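Local atomic coordinates of uncharacterized protein (Vibrio parahaemolyticus M0605, PDB entry 3X0T), a protein that is probably the PirA component of a plasmid-encoded, possibly pore-forming toxin that makes this marine bacterium virulent. Residues G38-I43 with T79-R84; I53-G58 with Q92-I97. All coordinates share one frame; numbering follows the deposited sequence. Where two conformers were deposited one is given.

Overall arrangement
The two contacts illustrate how a jelly roll is put together from strand pairs that are distant in sequence. Contact 1 joins strand 41-45 to strand 79-82 at the edge of an antiparallel four-stranded sheet, and contact 2 joins strands 51-58 and 91-98, the two central strands of the second sheet. Their centres lie about 11 Å apart. Along the chain the segments alternate, 38-43, 53-58, 79-84 and 92-97, so the chain passes from one sheet to the other between successive segments. Val-41, Ile-43 and Leu-82 of contact 1 face Ile-53, Ile-94 and Val-96 of contact 2, forming a shared hydrophobic interior in this single-chain protein.

Contact 1 of 2, residues G38-I43 with T79-R84; sequences GRSVDI and TYHLQR
Asp-42 and His-81 face each other as a non-hydrogen-bonded pair of an antiparallel sheet, and their side chains supply the link the backbone lacks there. With CG of Asp-42 anti to its carbonyl carbon (chi1 -48°), the carboxylate swings across toward the neighbouring strand, and OD1 accepts a hydrogen bond from His-81 ND1 at 2.8 Å. The oxygen lies in the imidazole plane, although carboxylate and ring are turned 53° apart. On the other side of CE1, NE2 donates to Gln-83 OE1 at 2.7 Å, in the plane of that amide and on a lone pair. Bonds at both nitrogens fix the ring's rotation on this more solvent-accessible face and are consistent with an imidazolium.

On the opposite face Val-41, Ile-43 and Leu-82 are buried and tightly packed, with Tyr-80 at the margin, stacked on His-72. Ile-43 CG2 approaches Tyr-80 CB at 4.0 Å, near the plane of the phenol ring. The backbones of Val-41 and Leu-82, and of Ile-43 and Tyr-80, exchange two hydrogen bonds each. Toward Gly-38 and Arg-84, side chains take part in the pairing. Ser-40 OG accepts a nearly straight hydrogen bond from the backbone N of Arg-84 at 2.8 Å. In one of its two conformers Arg-84 NH1 donates to Gly-38 O at 2.7 Å, the oxygen somewhat out of the guanidinium plane, a bond less certain than the others.

Strand 79-82 is outermost in its sheet, whereas strand 41-45 also borders strand 104-110, whose Ile-108 touches both Val-41 and Ile-43. Leu-82 packs on Ile-53 and Tyr-55 of strand 51-58 in the facing sheet.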
ATOM      1  N   GLY A  38      -7.454  -8.676   0.807  1.00  8.35           N
ATOM      2  CA  GLY A  38      -6.369  -8.115   0.049  1.00  8.61           C
ATOM      3  C   GLY A  38      -5.002  -8.702   0.276  1.00  9.24           C
ATOM      4  O   GLY A  38      -4.863  -9.908   0.472  1.00 11.98           O
ATOM      5  N   ARG A  39      -4.009  -7.857   0.284  1.00  8.96           N
ATOM      6  CA  ARG A  39      -2.591  -8.274   0.315  1.00  9.96           C
ATOM      7  C   ARG A  39      -1.849  -7.306   1.197  1.00  8.89           C
ATOM      8  O   ARG A  39      -1.999  -6.111   1.078  1.00  9.33           O
ATOM      9  CB  ARG A  39      -2.044  -8.221  -1.169  1.00 10.62           C
ATOM     10  CG  ARG A  39      -0.557  -8.436  -1.309  1.00 13.04           C
ATOM     11  CD  ARG A  39      -0.174  -8.935  -2.673  1.00 13.03           C
ATOM     12  NE  ARG A  39      -0.609  -8.011  -3.749  1.00 10.91           N
ATOM     13  CZ  ARG A  39      -0.604  -8.368  -5.023  1.00  9.74           C
ATOM     14  NH1 ARG A  39      -1.018  -7.512  -5.931  1.00  9.95           N
ATOM     15  NH2 ARG A  39      -0.217  -9.618  -5.402  1.00 10.55           N
ATOM     16  N   SER A  40      -0.980  -7.858   2.029  1.00 10.22           N
ATOM     17  CA  SER A  40      -0.133  -7.032   2.923  1.00 10.55           C
ATOM     18  C   SER A  40       1.149  -6.661   2.210  1.00 10.51           C
ATOM     19  O   SER A  40       1.612  -7.390   1.323  1.00 11.68           O
ATOM     20  CB  SER A  40       0.252  -7.894   4.170  1.00 11.79           C
ATOM     21  OG  SER A  40      -0.931  -8.217   4.879  1.00 10.73           O
ATOM     22  N   VAL A  41       1.788  -5.564   2.661  1.00 10.41           N
ATOM     23  CA  VAL A  41       3.057  -5.141   2.044  1.00 10.80           C
ATOM     24  C   VAL A  41       3.920  -4.582   3.174  1.00  9.90           C
ATOM     25  O   VAL A  41       3.450  -4.240   4.235  1.00 12.71           O
ATOM     26  CB  VAL A  41       2.869  -4.053   0.980  1.00 10.35           C
ATOM     27  CG1 VAL A  41       1.916  -4.534  -0.079  1.00 12.20           C
ATOM     28  CG2 VAL A  41       2.429  -2.733   1.533  1.00 11.48           C
ATOM     29  N   ASP A  42       5.223  -4.509   2.853  1.00 11.23           N
ATOM     30  CA  ASP A  42       6.094  -3.664   3.653  1.00 11.41           C
ATOM     31  C   ASP A  42       6.537  -2.492   2.794  1.00 10.47           C
ATOM     32  O   ASP A  42       6.731  -2.611   1.593  1.00 11.32           O
ATOM     33  CB  ASP A  42       7.386  -4.390   4.131  1.00 14.15           C
ATOM     34  CG  ASP A  42       7.078  -5.699   4.696  1.00 19.13           C
ATOM     35  OD1 ASP A  42       6.225  -5.799   5.537  1.00 20.88           O
ATOM     36  OD2 ASP A  42       7.771  -6.670   4.258  1.00 26.29           O
ATOM     37  N   ILE A  43       6.677  -1.328   3.413  1.00 10.05           N
ATOM     38  CA  ILE A  43       7.196  -0.158   2.724  1.00 10.24           C
ATOM     39  C   ILE A  43       8.560   0.246   3.365  1.00 11.57           C
ATOM     40  O   ILE A  43       8.631   0.394   4.591  1.00 12.30           O
ATOM     41  CB  ILE A  43       6.214   1.026   2.830  1.00 10.29           C
ATOM     42  CG1 ILE A  43       6.877   2.280   2.175  1.00 10.01           C
ATOM     43  CG2 ILE A  43       5.695   1.339   4.248  1.00 10.85           C
ATOM     44  CD1 ILE A  43       5.926   3.470   2.023  1.00 10.63           C
ATOM     45  N   THR A  79      11.440   0.901   7.594  1.00 14.87           N
ATOM     46  CA  THR A  79      10.594  -0.065   6.934  1.00 13.08           C
ATOM     47  C   THR A  79       9.427  -0.389   7.838  1.00 12.70           C
ATOM     48  O   THR A  79       9.582  -0.564   9.044  1.00 15.95           O
ATOM     49  CB  THR A  79      11.339  -1.339   6.570  1.00 14.25           C
ATOM     50  OG1 THR A  79      12.437  -0.991   5.711  1.00 17.60           O
ATOM     51  CG2 THR A  79      10.509  -2.308   5.976  1.00 17.47           C
ATOM     52  N   TYR A  80       8.220  -0.453   7.291  1.00 12.05           N
ATOM     53  CA  TYR A  80       7.013  -0.658   8.043  1.00 12.01           C
ATOM     54  C   TYR A  80       6.094  -1.716   7.419  1.00 12.31           C
ATOM     55  O   TYR A  80       5.973  -1.729   6.201  1.00 12.05           O
ATOM     56  CB  TYR A  80       6.217   0.627   8.117  1.00 13.31           C
ATOM     57  CG  TYR A  80       4.907   0.488   8.756  1.00 12.71           C
ATOM     58  CD1 TYR A  80       4.826   0.329  10.156  1.00 16.10           C
ATOM     59  CD2 TYR A  80       3.712   0.449   8.012  1.00 13.32           C
ATOM     60  CE1 TYR A  80       3.602   0.195  10.778  1.00 14.62           C
ATOM     61  CE2 TYR A  80       2.478   0.349   8.650  1.00 13.87           C
ATOM     62  CZ  TYR A  80       2.449   0.200  10.047  1.00 16.54           C
ATOM     63  OH  TYR A  80       1.201   0.079  10.650  1.00 19.56           O
ATOM     64  N   HIS A  81       5.519  -2.606   8.231  1.00 13.16           N
ATOM     65  CA  HIS A  81       4.606  -3.666   7.703  1.00 12.94           C
ATOM     66  C   HIS A  81       3.182  -3.237   7.803  1.00 12.14           C
ATOM     67  O   HIS A  81       2.655  -2.919   8.881  1.00 13.63           O
ATOM     68  CB  HIS A  81       4.795  -4.926   8.562  1.00 13.66           C
ATOM     69  CG  HIS A  81       3.841  -5.984   8.118  1.00 14.13           C
ATOM     70  ND1 HIS A  81       4.008  -6.700   6.945  1.00 13.94           N
ATOM     71  CD2 HIS A  81       2.690  -6.442   8.634  1.00 13.84           C
ATOM     72  CE1 HIS A  81       3.005  -7.557   6.751  1.00 14.22           C
ATOM     73  NE2 HIS A  81       2.198  -7.425   7.775  1.00 13.56           N
ATOM     74  N   LEU A  82       2.528  -3.087   6.625  1.00 11.00           N
ATOM     75  CA  LEU A  82       1.106  -2.800   6.557  1.00  9.51           C
ATOM     76  C   LEU A  82       0.375  -4.099   6.326  1.00 10.00           C
ATOM     77  O   LEU A  82       0.382  -4.681   5.229  1.00 10.40           O
ATOM     78  CB  LEU A  82       0.858  -1.840   5.374  1.00 10.30           C
ATOM     79  CG  LEU A  82      -0.601  -1.475   5.114  1.00 10.17           C
ATOM     80  CD1 LEU A  82      -1.223  -0.842   6.329  1.00 16.63           C
ATOM     81  CD2 LEU A  82      -0.735  -0.609   3.897  1.00 10.69           C
ATOM     82  N   GLN A  83      -0.262  -4.582   7.404  1.00 11.08           N
ATOM     83  CA  GLN A  83      -1.040  -5.827   7.288  1.00 12.05           C
ATOM     84  C   GLN A  83      -2.420  -5.499   6.688  1.00  9.63           C
ATOM     85  O   GLN A  83      -3.084  -4.571   7.138  1.00 10.91           O
ATOM     86  CB  GLN A  83      -1.160  -6.404   8.729  1.00 12.92           C
ATOM     87  CG  GLN A  83      -1.970  -7.697   8.787  1.00 14.15           C
ATOM     88  CD  GLN A  83      -1.261  -8.903   8.103  1.00 12.12           C
ATOM     89  OE1 GLN A  83      -0.048  -8.933   7.886  1.00 13.79           O
ATOM     90  NE2 GLN A  83      -2.087  -9.898   7.794  1.00 14.33           N
ATOM     91  N   ARG A  84      -2.853  -6.330   5.757  1.00 10.06           N
ATOM     92  CA  ARG A  84      -4.153  -6.091   5.163  0.60  9.51           C
ATOM     93  C   ARG A  84      -5.253  -6.194   6.205  1.00  9.95           C
ATOM     94  O   ARG A  84      -5.127  -6.963   7.161  1.00 11.78           O
ATOM     95  CB  ARG A  84      -4.410  -7.123   4.092  0.60  8.16           C
ATOM     96  CG  ARG A  84      -4.556  -8.515   4.678  0.60  9.81           C
ATOM     97  CD  ARG A  84      -4.730  -9.501   3.571  0.60 12.08           C
ATOM     98  NE  ARG A  84      -4.856 -10.867   4.128  0.60 11.73           N
ATOM     99  CZ  ARG A  84      -4.648 -11.993   3.439  0.60 14.57           C
ATOM    100  NH1 ARG A  84      -4.268 -11.917   2.212  0.60 15.86           N
ATOM    101  NH2 ARG A  84      -4.857 -13.203   4.002  0.60 18.57           N
TER

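Contact 2 of 2, residues I53-G58 with Q92-I97; sequences IQYQWG and QRIVVI
Arg-93 and Gln-56 run abreast on one face of the sheet. From the arginine's CB, a chi1 of 67° sets CG over the backbone, flanked by N and C, and 4.0 Å from Gln-56 CB. CD carries the extended chain up to the amide oxygen, and NE donates to Gln-56 OE1 at 2.9 Å. NH2 donates to the same OE1, also at 2.9 Å, so one oxygen takes two bonds from the same face of its amide plane while lying close to the guanidinium plane. Val-95 CG1 sits over the centre of the guanidinium, 3.5 Å above it, NH1 forms a salt bridge with Glu-25, and the guanidinium also makes a cation-pi contact with Trp-66. The other end of the Gln-56 amide is fixed too, since NE2 donates to Gln-54 OE1.

Segments 53-58 and 92-97 belong to the two inner strands of one jelly-roll sheet, antiparallel and linked by paired backbone bonds at Gln-54 with Val-95 and Gln-56 with Arg-93. The face bearing Ile-53, Tyr-55 and Ile-94 turns to the opposite sheet. There Ile-53 CG1 packs 3.7 Å from Ile-94 CG2, and Ile-94 CG1 approaches Tyr-55 CD2 obliquely. Farther out, Tyr-55 OH donates to Gln-92 OE1 at 2.6 Å, with ring and amide planes 74° apart; Gln-92 NE2 in turn bonds to the carbonyl oxygen of Glu-36.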
ATOM      1  N   ILE A  53       1.457   5.794   4.387  1.00  8.47           N
ATOM      2  CA  ILE A  53       0.899   4.695   3.624  1.00  8.44           C
ATOM      3  C   ILE A  53      -0.513   4.449   4.106  1.00  8.07           C
ATOM      4  O   ILE A  53      -0.780   4.464   5.330  1.00  9.18           O
ATOM      5  CB  ILE A  53       1.793   3.447   3.697  1.00  8.86           C
ATOM      6  CG1 ILE A  53       1.324   2.402   2.667  1.00  8.10           C
ATOM      7  CG2 ILE A  53       1.930   2.876   5.105  1.00 11.21           C
ATOM      8  CD1 ILE A  53       2.304   1.265   2.478  1.00  9.54           C
ATOM      9  N   GLN A  54      -1.425   4.229   3.170  1.00  7.62           N
ATOM     10  CA  GLN A  54      -2.823   3.937   3.548  1.00  7.99           C
ATOM     11  C   GLN A  54      -3.349   2.723   2.809  1.00  6.99           C
ATOM     12  O   GLN A  54      -3.059   2.505   1.623  1.00  7.85           O
ATOM     13  CB  GLN A  54      -3.805   5.107   3.247  1.00  7.94           C
ATOM     14  CG  GLN A  54      -3.394   6.385   3.977  1.00  9.84           C
ATOM     15  CD  GLN A  54      -4.440   7.399   3.957  1.00  9.33           C
ATOM     16  OE1 GLN A  54      -5.212   7.582   2.988  1.00  9.67           O
ATOM     17  NE2 GLN A  54      -4.497   8.134   5.099  1.00 11.56           N
ATOM     18  N   TYR A  55      -4.148   1.944   3.522  1.00  7.05           N
ATOM     19  CA  TYR A  55      -4.950   0.864   2.946  1.00  7.01           C
ATOM     20  C   TYR A  55      -6.356   1.420   2.770  1.00  6.35           C
ATOM     21  O   TYR A  55      -6.944   1.826   3.752  1.00  7.58           O
ATOM     22  CB  TYR A  55      -4.937  -0.367   3.862  1.00  7.49           C
ATOM     23  CG  TYR A  55      -5.178  -1.637   3.146  1.00  7.32           C
ATOM     24  CD1 TYR A  55      -6.448  -1.940   2.591  1.00  7.79           C
ATOM     25  CD2 TYR A  55      -4.144  -2.543   2.914  1.00  7.73           C
ATOM     26  CE1 TYR A  55      -6.638  -3.093   1.839  1.00  8.00           C
ATOM     27  CE2 TYR A  55      -4.334  -3.681   2.153  1.00  8.19           C
ATOM     28  CZ  TYR A  55      -5.583  -3.953   1.616  1.00  8.73           C
ATOM     29  OH  TYR A  55      -5.731  -5.094   0.856  1.00  9.84           O
ATOM     30  N   GLN A  56      -6.851   1.441   1.530  1.00  6.86           N
ATOM     31  CA  GLN A  56      -8.145   2.046   1.225  1.00  6.86           C
ATOM     32  C   GLN A  56      -9.082   1.034   0.595  1.00  6.24           C
ATOM     33  O   GLN A  56      -8.608   0.032   0.015  1.00  6.69           O
ATOM     34  CB  GLN A  56      -7.967   3.217   0.286  1.00  6.90           C
ATOM     35  CG  GLN A  56      -7.146   4.340   0.910  1.00  7.96           C
ATOM     36  CD  GLN A  56      -7.080   5.575   0.042  1.00  8.13           C
ATOM     37  OE1 GLN A  56      -7.558   5.581  -1.106  1.00  8.91           O
ATOM     38  NE2 GLN A  56      -6.488   6.640   0.582  1.00  9.08           N
ATOM     39  N   TRP A  57     -10.390   1.279   0.708  1.00  6.72           N
ATOM     40  CA  TRP A  57     -11.385   0.379   0.157  1.00  6.32           C
ATOM     41  C   TRP A  57     -12.494   1.160  -0.489  1.00  6.44           C
ATOM     42  O   TRP A  57     -12.701   2.343  -0.183  1.00  7.28           O
ATOM     43  CB  TRP A  57     -11.902  -0.620   1.215  1.00  7.49           C
ATOM     44  CG  TRP A  57     -12.777   0.026   2.254  1.00  6.98           C
ATOM     45  CD1 TRP A  57     -12.372   0.696   3.400  1.00  7.75           C
ATOM     46  CD2 TRP A  57     -14.200   0.114   2.235  1.00  7.93           C
ATOM     47  NE1 TRP A  57     -13.461   1.144   4.078  1.00  8.13           N
ATOM     48  CE2 TRP A  57     -14.594   0.833   3.383  1.00  8.26           C
ATOM     49  CE3 TRP A  57     -15.202  -0.318   1.342  1.00  8.75           C
ATOM     50  CZ2 TRP A  57     -15.952   1.155   3.627  1.00  9.27           C
ATOM     51  CZ3 TRP A  57     -16.526   0.009   1.590  1.00  9.91           C
ATOM     52  CH2 TRP A  57     -16.887   0.722   2.731  1.00  9.70           C
ATOM     53  N   GLY A  58     -13.250   0.485  -1.349  1.00  6.83           N
ATOM     54  CA  GLY A  58     -14.410   1.115  -1.999  1.00  7.89           C
ATOM     55  C   GLY A  58     -15.566   0.113  -2.038  1.00  8.08           C
ATOM     56  O   GLY A  58     -15.366  -1.117  -2.099  1.00  8.35           O
ATOM     57  N   GLN A  92     -10.127  -2.264  -3.484  1.00  6.38           N
ATOM     58  CA  GLN A  92      -9.143  -1.916  -2.465  1.00  6.63           C
ATOM     59  C   GLN A  92      -7.877  -1.464  -3.154  1.00  6.06           C
ATOM     60  O   GLN A  92      -7.590  -1.856  -4.294  1.00  7.08           O
ATOM     61  CB  GLN A  92      -8.947  -3.058  -1.457  1.00  6.68           C
ATOM     62  CG  GLN A  92      -8.399  -4.361  -2.109  1.00  7.25           C
ATOM     63  CD  GLN A  92      -8.669  -5.495  -1.224  1.00  7.45           C
ATOM     64  OE1 GLN A  92      -8.111  -5.575  -0.083  1.00  8.64           O
ATOM     65  NE2 GLN A  92      -9.493  -6.439  -1.615  1.00  7.97           N
ATOM     66  N   ARG A  93      -7.090  -0.669  -2.421  1.00  6.04           N
ATOM     67  CA  ARG A  93      -5.811  -0.237  -2.949  1.00  6.11           C
ATOM     68  C   ARG A  93      -4.908   0.153  -1.792  1.00  6.15           C
ATOM     69  O   ARG A  93      -5.401   0.408  -0.674  1.00  7.02           O
ATOM     70  CB  ARG A  93      -5.968   0.939  -3.928  1.00  6.87           C
ATOM     71  CG  ARG A  93      -6.448   2.256  -3.337  1.00  7.15           C
ATOM     72  CD  ARG A  93      -6.405   3.355  -4.331  1.00  7.28           C
ATOM     73  NE  ARG A  93      -6.848   4.600  -3.725  1.00  7.56           N
ATOM     74  CZ  ARG A  93      -6.695   5.797  -4.310  1.00  7.94           C
ATOM     75  NH1 ARG A  93      -6.213   5.878  -5.527  1.00 10.42           N
ATOM     76  NH2 ARG A  93      -6.980   6.877  -3.585  1.00  9.77           N
ATOM     77  N   ILE A  94      -3.639   0.261  -2.061  1.00  6.59           N
ATOM     78  CA  ILE A  94      -2.665   0.814  -1.148  1.00  7.09           C
ATOM     79  C   ILE A  94      -2.076   2.029  -1.830  1.00  7.03           C
ATOM     80  O   ILE A  94      -1.618   1.926  -2.992  1.00  7.49           O
ATOM     81  CB  ILE A  94      -1.563  -0.220  -0.750  1.00  7.16           C
ATOM     82  CG1 ILE A  94      -2.191  -1.425  -0.059  1.00  8.16           C
ATOM     83  CG2 ILE A  94      -0.535   0.447   0.119  1.00  8.63           C
ATOM     84  CD1 ILE A  94      -1.249  -2.554   0.209  1.00 10.87           C
ATOM     85  N   VAL A  95      -2.051   3.150  -1.136  1.00  6.87           N
ATOM     86  CA  VAL A  95      -1.442   4.359  -1.660  1.00  7.25           C
ATOM     87  C   VAL A  95      -0.329   4.825  -0.709  1.00  7.00           C
ATOM     88  O   VAL A  95      -0.390   4.582   0.488  1.00  7.90           O
ATOM     89  CB  VAL A  95      -2.470   5.504  -1.878  1.00  6.82           C
ATOM     90  CG1 VAL A  95      -3.442   5.160  -2.979  1.00  9.19           C
ATOM     91  CG2 VAL A  95      -3.166   5.903  -0.613  1.00  9.76           C
ATOM     92  N   VAL A  96       0.620   5.523  -1.282  1.00  7.24           N
ATOM     93  CA  VAL A  96       1.632   6.232  -0.524  1.00  8.10           C
ATOM     94  C   VAL A  96       1.440   7.713  -0.824  1.00  7.87           C
ATOM     95  O   VAL A  96       1.288   8.102  -1.998  1.00  8.33           O
ATOM     96  CB  VAL A  96       3.080   5.748  -0.884  1.00  8.02           C
ATOM     97  CG1 VAL A  96       4.085   6.466  -0.005  1.00  8.80           C
ATOM     98  CG2 VAL A  96       3.195   4.247  -0.692  1.00  9.62           C
ATOM     99  N   ILE A  97       1.374   8.515   0.247  1.00  8.02           N
ATOM    100  CA  ILE A  97       1.046   9.933   0.157  1.00  8.77           C
ATOM    101  C   ILE A  97       2.248  10.706   0.745  1.00  8.35           C
ATOM    102  O   ILE A  97       2.785  10.396   1.797  1.00  9.25           O
ATOM    103  CB  ILE A  97      -0.227  10.239   0.996  1.00  9.71           C
ATOM    104  CG1 ILE A  97      -1.379   9.351   0.523  1.00 10.81           C
ATOM    105  CG2 ILE A  97      -0.580  11.718   0.863  1.00 12.30           C
ATOM    106  CD1 ILE A  97      -2.606   9.429   1.414  1.00 14.52           C
TER